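PDB 3PE7: oligogalacturonate lyase from Yersinia enterocolitica subsp. enterocolitica, which cleaves oligogalacturonates by beta-elimination in the cytoplasm, probably with the help of a bound metal ion such as manganese. Local coordinates for residues F38-F43 with G85-P90; I194-D199 with E243-D248. One frame throughout, in Å; residues are numbered along the deposited sequence.

Contact 1 (F38-F43 with G85-P90); sequences FYQKCF and GGFLSP
The Gln40 amide and the Phe87 ring lie against each other with their planes 43° apart, Gln40 CD coming within 4.0 Å of Phe87 CD2. Gly85 O sits at the edge of the ring, in its plane, and Phe96 meets the ring from outside the two segments, nearly parallel to it. Next to this pair, Gln40 CB rests on Gly86 O at 3.6 Å. The backbones are tied by one bond, from Leu88 N to Lys41 O (3.0 Å, 165°), and Phe87 CA also makes a bent C-H...O contact with this oxygen (3.3 Å), which thus receives two neighbouring groups. The contact joins successive blades of the seven-bladed beta-propeller: 38-43 belongs to the loop between strands 33-34 and 49-54, while 87-88 is the first strand, at the sheet edge, of the next blade. Lys41, fully extended with CG anti to the backbone N (chi1 178°), crosses Leu88 at about a right angle, its CE 3.9 Å from Leu88 CB. That reach delivers Lys41 NZ to Ser89 O, a hydrogen bond of 2.8 Å, and to the carboxylate of Asp92 in a salt bridge. On the neighbouring residue, Cys42 O abuts Leu88 CD1 at 3.4 Å.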
loop_
_atom_site.group_PDB
_atom_site.type_symbol
_atom_site.label_atom_id
_atom_site.label_comp_id
_atom_site.label_asym_id
_atom_site.label_seq_id
_atom_site.Cartn_x
_atom_site.Cartn_y
_atom_site.Cartn_z
ATOM N N PHE A 38 1.632 -0.346 1.917
ATOM C CA PHE A 38 2.976 -0.927 1.789
ATOM C C PHE A 38 3.751 -0.516 0.543
ATOM O O PHE A 38 4.982 -0.598 0.528
ATOM C CB PHE A 38 2.913 -2.470 1.860
ATOM C CG PHE A 38 2.047 -3.092 0.808
ATOM C CD1 PHE A 38 2.558 -3.405 -0.451
ATOM C CD2 PHE A 38 0.694 -3.339 1.077
ATOM C CE1 PHE A 38 1.742 -3.966 -1.437
ATOM C CE2 PHE A 38 -0.127 -3.883 0.098
ATOM C CZ PHE A 38 0.396 -4.202 -1.154
ATOM N N TYR A 39 3.034 -0.113 -0.505
ATOM C CA TYR A 39 3.686 0.273 -1.774
ATOM C C TYR A 39 4.075 1.759 -1.828
ATOM O O TYR A 39 4.759 2.196 -2.786
ATOM C CB TYR A 39 2.822 -0.140 -2.975
ATOM C CG TYR A 39 1.401 0.384 -2.912
ATOM C CD1 TYR A 39 0.392 -0.333 -2.256
ATOM C CD2 TYR A 39 1.071 1.613 -3.503
ATOM C CE1 TYR A 39 -0.926 0.158 -2.193
ATOM C CE2 TYR A 39 -0.221 2.103 -3.440
ATOM C CZ TYR A 39 -1.208 1.386 -2.774
ATOM O OH TYR A 39 -2.491 1.884 -2.729
ATOM N N GLN A 40 3.655 2.525 -0.814
ATOM C CA GLN A 40 3.925 3.979 -0.720
ATOM C C GLN A 40 5.142 4.256 0.166
ATOM O O GLN A 40 5.278 3.678 1.262
ATOM C CB GLN A 40 2.705 4.760 -0.178
ATOM C CG GLN A 40 1.403 4.668 -1.035
ATOM C CD GLN A 40 1.444 5.543 -2.292
ATOM O OE1 GLN A 40 0.593 6.433 -2.469
ATOM N NE2 GLN A 40 2.419 5.295 -3.170
ATOM N N LYS A 41 6.035 5.139 -0.292
ATOM C CA LYS A 41 7.245 5.446 0.487
ATOM C C LYS A 41 6.934 6.030 1.864
ATOM O O LYS A 41 6.232 7.050 1.964
ATOM C CB LYS A 41 8.176 6.399 -0.289
ATOM C CG LYS A 41 9.417 6.793 0.502
ATOM C CD LYS A 41 10.306 7.724 -0.326
ATOM C CE LYS A 41 11.395 8.329 0.554
ATOM N NZ LYS A 41 12.277 9.265 -0.236
ATOM N N CYS A 42 7.440 5.368 2.922
ATOM C CA CYS A 42 7.306 5.872 4.295
ATOM C C CYS A 42 8.611 6.071 5.068
ATOM O O CYS A 42 8.622 6.790 6.039
ATOM C CB CYS A 42 6.362 4.993 5.150
ATOM S SG CYS A 42 6.853 3.241 5.268
ATOM N N PHE A 43 9.689 5.404 4.646
ATOM C CA PHE A 43 10.998 5.636 5.232
ATOM C C PHE A 43 11.754 6.668 4.415
ATOM O O PHE A 43 11.685 6.641 3.204
ATOM C CB PHE A 43 11.834 4.355 5.247
ATOM C CG PHE A 43 11.398 3.364 6.263
ATOM C CD1 PHE A 43 11.822 3.470 7.587
ATOM C CD2 PHE A 43 10.587 2.293 5.880
ATOM C CE1 PHE A 43 11.428 2.501 8.539
ATOM C CE2 PHE A 43 10.166 1.352 6.820
ATOM C CZ PHE A 43 10.598 1.449 8.141
ATOM N N GLY A 85 -2.918 6.542 2.405
ATOM C CA GLY A 85 -2.442 6.742 1.036
ATOM C C GLY A 85 -1.206 7.617 0.906
ATOM O O GLY A 85 -0.678 7.760 -0.201
ATOM N N GLY A 86 -0.759 8.207 2.012
ATOM C CA GLY A 86 0.285 9.242 1.973
ATOM C C GLY A 86 1.654 8.673 1.686
ATOM O O GLY A 86 1.922 7.516 1.987
ATOM N N PHE A 87 2.516 9.502 1.100
ATOM C CA PHE A 87 3.877 9.076 0.780
ATOM C C PHE A 87 4.860 10.237 0.884
ATOM O O PHE A 87 4.496 11.411 0.755
ATOM C CB PHE A 87 3.931 8.434 -0.606
ATOM C CG PHE A 87 3.533 9.356 -1.735
ATOM C CD1 PHE A 87 4.499 10.092 -2.423
ATOM C CD2 PHE A 87 2.199 9.470 -2.121
ATOM C CE1 PHE A 87 4.126 10.948 -3.494
ATOM C CE2 PHE A 87 1.812 10.312 -3.192
ATOM C CZ PHE A 87 2.767 11.052 -3.875
ATOM N N LEU A 88 6.112 9.893 1.138
ATOM C CA LEU A 88 7.203 10.862 1.119
ATOM C C LEU A 88 7.716 11.036 -0.303
ATOM O O LEU A 88 7.734 10.094 -1.100
ATOM C CB LEU A 88 8.352 10.379 2.014
ATOM C CG LEU A 88 8.004 10.203 3.496
ATOM C CD1 LEU A 88 9.254 9.665 4.271
ATOM C CD2 LEU A 88 7.479 11.520 4.057
ATOM N N SER A 89 8.162 12.253 -0.611
ATOM C CA SER A 89 8.778 12.515 -1.905
ATOM C C SER A 89 10.143 11.799 -1.990
ATOM O O SER A 89 10.728 11.466 -0.951
ATOM C CB SER A 89 8.975 14.030 -2.083
ATOM O OG SER A 89 9.770 14.568 -1.039
ATOM N N PRO A 90 10.667 11.609 -3.214
ATOM C CA PRO A 90 12.003 10.988 -3.343
ATOM C C PRO A 90 13.089 11.674 -2.526
ATOM O O PRO A 90 13.917 10.990 -1.895
ATOM C CB PRO A 90 12.292 11.066 -4.856
ATOM C CG PRO A 90 10.938 11.030 -5.505
ATOM C CD PRO A 90 10.004 11.768 -4.524
#

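Contact 2 (I194-D199 with E243-D248)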
loop_
_atom_site.group_PDB
_atom_site.type_symbol
_atom_site.label_atom_id
_atom_site.label_comp_id
_atom_site.label_asym_id
_atom_site.label_seq_id
_atom_site.Cartn_x
_atom_site.Cartn_y
_atom_site.Cartn_z
ATOM N N ILE A 194 -1.086 2.495 -10.985
ATOM C CA ILE A 194 0.264 2.608 -10.450
ATOM C C ILE A 194 1.229 2.839 -11.622
ATOM O O ILE A 194 1.321 1.996 -12.524
ATOM C CB ILE A 194 0.662 1.344 -9.621
ATOM C CG1 ILE A 194 0.149 0.061 -10.287
ATOM C CG2 ILE A 194 0.143 1.462 -8.137
ATOM C CD1 ILE A 194 0.578 -1.281 -9.649
ATOM N N TYR A 195 1.906 3.984 -11.617
ATOM C CA TYR A 195 3.007 4.244 -12.575
ATOM C C TYR A 195 4.061 3.135 -12.444
ATOM O O TYR A 195 4.418 2.759 -11.330
ATOM C CB TYR A 195 3.688 5.585 -12.277
ATOM C CG TYR A 195 3.192 6.760 -13.091
ATOM C CD1 TYR A 195 2.571 7.854 -12.473
ATOM C CD2 TYR A 195 3.384 6.800 -14.477
ATOM C CE1 TYR A 195 2.123 8.950 -13.231
ATOM C CE2 TYR A 195 2.949 7.864 -15.227
ATOM C CZ TYR A 195 2.325 8.940 -14.604
ATOM O OH TYR A 195 1.914 9.998 -15.365
ATOM N N ARG A 196 4.574 2.636 -13.570
ATOM C CA ARG A 196 5.739 1.751 -13.534
ATOM C C ARG A 196 6.944 2.573 -13.069
ATOM O O ARG A 196 7.239 3.612 -13.663
ATOM C CB ARG A 196 6.028 1.177 -14.921
ATOM C CG ARG A 196 7.242 0.225 -14.931
ATOM C CD ARG A 196 7.419 -0.409 -16.320
ATOM N NE ARG A 196 8.549 -1.350 -16.361
ATOM C CZ ARG A 196 9.084 -1.801 -17.499
ATOM N NH1 ARG A 196 10.079 -2.676 -17.476
ATOM N NH2 ARG A 196 8.616 -1.367 -18.672
ATOM N N PRO A 197 7.638 2.126 -11.995
ATOM C CA PRO A 197 8.837 2.856 -11.599
ATOM C C PRO A 197 9.812 3.021 -12.779
ATOM O O PRO A 197 10.079 2.055 -13.499
ATOM C CB PRO A 197 9.447 1.966 -10.513
ATOM C CG PRO A 197 8.281 1.278 -9.888
ATOM C CD PRO A 197 7.341 1.021 -11.064
ATOM N N TYR A 198 10.306 4.247 -12.960
ATOM C CA TYR A 198 11.312 4.605 -13.998
ATOM C C TYR A 198 10.829 4.457 -15.431
ATOM O O TYR A 198 11.638 4.489 -16.381
ATOM C CB TYR A 198 12.645 3.849 -13.755
ATOM C CG TYR A 198 13.053 3.929 -12.301
ATOM C CD1 TYR A 198 13.543 5.111 -11.760
ATOM C CD2 TYR A 198 12.881 2.839 -11.449
ATOM C CE1 TYR A 198 13.882 5.191 -10.415
ATOM C CE2 TYR A 198 13.202 2.910 -10.111
ATOM C CZ TYR A 198 13.698 4.077 -9.594
ATOM O OH TYR A 198 14.036 4.142 -8.261
ATOM N N ASP A 199 9.512 4.305 -15.603
ATOM C CA ASP A 199 8.909 4.243 -16.945
ATOM C C ASP A 199 7.526 4.909 -16.935
ATOM O O ASP A 199 6.501 4.242 -16.811
ATOM C CB ASP A 199 8.828 2.792 -17.440
ATOM C CG ASP A 199 8.147 2.654 -18.799
ATOM O OD1 ASP A 199 8.151 3.632 -19.583
ATOM O OD2 ASP A 199 7.625 1.552 -19.093
ATOM N N GLU A 243 -1.480 -7.470 -6.986
ATOM C CA GLU A 243 -0.483 -7.001 -7.957
ATOM C C GLU A 243 0.274 -5.778 -7.433
ATOM O O GLU A 243 -0.281 -4.915 -6.740
ATOM C CB GLU A 243 -1.100 -6.734 -9.349
ATOM C CG GLU A 243 -1.918 -5.433 -9.475
ATOM C CD GLU A 243 -3.324 -5.543 -8.895
ATOM O OE1 GLU A 243 -3.762 -6.678 -8.552
ATOM O OE2 GLU A 243 -3.994 -4.481 -8.778
ATOM N N PHE A 244 1.568 -5.741 -7.733
ATOM C CA PHE A 244 2.400 -4.590 -7.409
ATOM C C PHE A 244 3.599 -4.554 -8.355
ATOM O O PHE A 244 3.976 -5.583 -8.930
ATOM C CB PHE A 244 2.865 -4.578 -5.939
ATOM C CG PHE A 244 3.834 -5.674 -5.580
ATOM C CD1 PHE A 244 5.213 -5.411 -5.498
ATOM C CD2 PHE A 244 3.384 -6.966 -5.316
ATOM C CE1 PHE A 244 6.117 -6.432 -5.152
ATOM C CE2 PHE A 244 4.262 -7.981 -4.958
ATOM C CZ PHE A 244 5.641 -7.716 -4.873
ATOM N N TRP A 245 4.163 -3.363 -8.540
ATOM C CA TRP A 245 5.429 -3.212 -9.249
ATOM C C TRP A 245 6.593 -3.533 -8.318
ATOM O O TRP A 245 6.674 -2.993 -7.210
ATOM C CB TRP A 245 5.623 -1.765 -9.738
ATOM C CG TRP A 245 4.761 -1.366 -10.931
ATOM C CD1 TRP A 245 3.753 -0.420 -10.939
ATOM C CD2 TRP A 245 4.831 -1.890 -12.254
ATOM N NE1 TRP A 245 3.210 -0.321 -12.206
ATOM C CE2 TRP A 245 3.840 -1.226 -13.024
ATOM C CE3 TRP A 245 5.642 -2.853 -12.873
ATOM C CZ2 TRP A 245 3.651 -1.486 -14.385
ATOM C CZ3 TRP A 245 5.454 -3.120 -14.236
ATOM C CH2 TRP A 245 4.451 -2.445 -14.971
ATOM N N VAL A 246 7.517 -4.380 -8.773
ATOM C CA VAL A 246 8.837 -4.406 -8.108
ATOM C C VAL A 246 9.349 -2.961 -8.154
ATOM O O VAL A 246 9.212 -2.299 -9.182
ATOM C CB VAL A 246 9.827 -5.355 -8.818
ATOM C CG1 VAL A 246 11.135 -5.493 -8.009
ATOM C CG2 VAL A 246 9.202 -6.733 -9.005
ATOM N N PRO A 247 9.902 -2.452 -7.039
ATOM C CA PRO A 247 10.249 -1.010 -6.986
ATOM C C PRO A 247 11.267 -0.552 -8.009
ATOM O O PRO A 247 11.277 0.630 -8.336
ATOM C CB PRO A 247 10.768 -0.810 -5.559
ATOM C CG PRO A 247 10.033 -1.867 -4.747
ATOM C CD PRO A 247 9.904 -3.072 -5.703
ATOM N N ASP A 248 12.082 -1.465 -8.521
ATOM C CA ASP A 248 13.000 -1.103 -9.623
ATOM C C ASP A 248 12.311 -1.061 -10.992
ATOM O O ASP A 248 12.938 -0.680 -11.980
ATOM C CB ASP A 248 14.253 -1.996 -9.637
ATOM C CG ASP A 248 13.965 -3.452 -10.025
ATOM O OD1 ASP A 248 12.804 -3.831 -10.323
ATOM O OD2 ASP A 248 14.952 -4.228 -10.044
#
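Trp245, on strand 243-245, lays its indole against the chain from Ile194 to Pro197. Its NE1 donates to Ile194 O (3.0 Å, 159°); the oxygen lies almost in the indole plane, but the donor stands well above the carbonyl plane, 60° out of it, and so does not use a lone pair. Beside the pyrrole part, Ile194 CD1 packs on Trp245 CD1 at 3.5 Å. Over one face of the five-membered ring come Arg196 CA, 3.6 Å from the centroid, and Pro197 CD, two CH-pi contacts with the same ring. The Arg196 side chain then continues across the six-membered part, CB first (3.6 Å from Trp245 CZ2), with CG anti to the backbone N and the chain straight as far as NE; the guanidinium ends up only 15° from parallel to the indole. Beyond the indole, Pro197 CB presses on Pro247 O at 3.1 Å, and the Tyr198 ring presents its edge to Asp248 O.

Pro197 and Tyr198 are set by a type II turn from Arg196 to Asp199, closed by the bond from Asp199 N to Arg196 O, with Tyr198 taking its positive phi; Ile194 is held in its blade by backbone bonding with Ala204. Asp199 OD2 accepts from Arg196 NH2 in a salt bridge of 3.1 Å, while Gly249 O receives NE. Strands 190-196 and 238-245 are the first strands of two successive propeller blades, so the tryptophan packs blade against blade. Arg196 NH2 also bridges to Glu272, a ligand of the calcium ion that lies about 5 Å from the arginine side chain. The arginine charge, shared between two carboxylates, probably offsets some of the negative charge gathered around that calcium site.

In the fold
Along the chain the contacts follow in series, contact 1 closing before contact 2 opens. Each joins neighbouring blades of the propeller, and the blade built on strands 124-132 to 180-186 comes between them in sequence. Their centres are 13 Å apart and their nearest atoms about 5 Å, without touching. Strand 124-132 and its following loop link the two: Gln40 packs on Thr129 and Val131, while Tyr198 N bonds to Ser134. His192 is a second link, meeting Tyr39 edge-to-face and bonding through ND1 to Glu243. Gly85 and Phe244 lie about 11 and 12 Å from the bound manganese; both contacts are near, but outside, that site, and what they share is blade-to-blade packing.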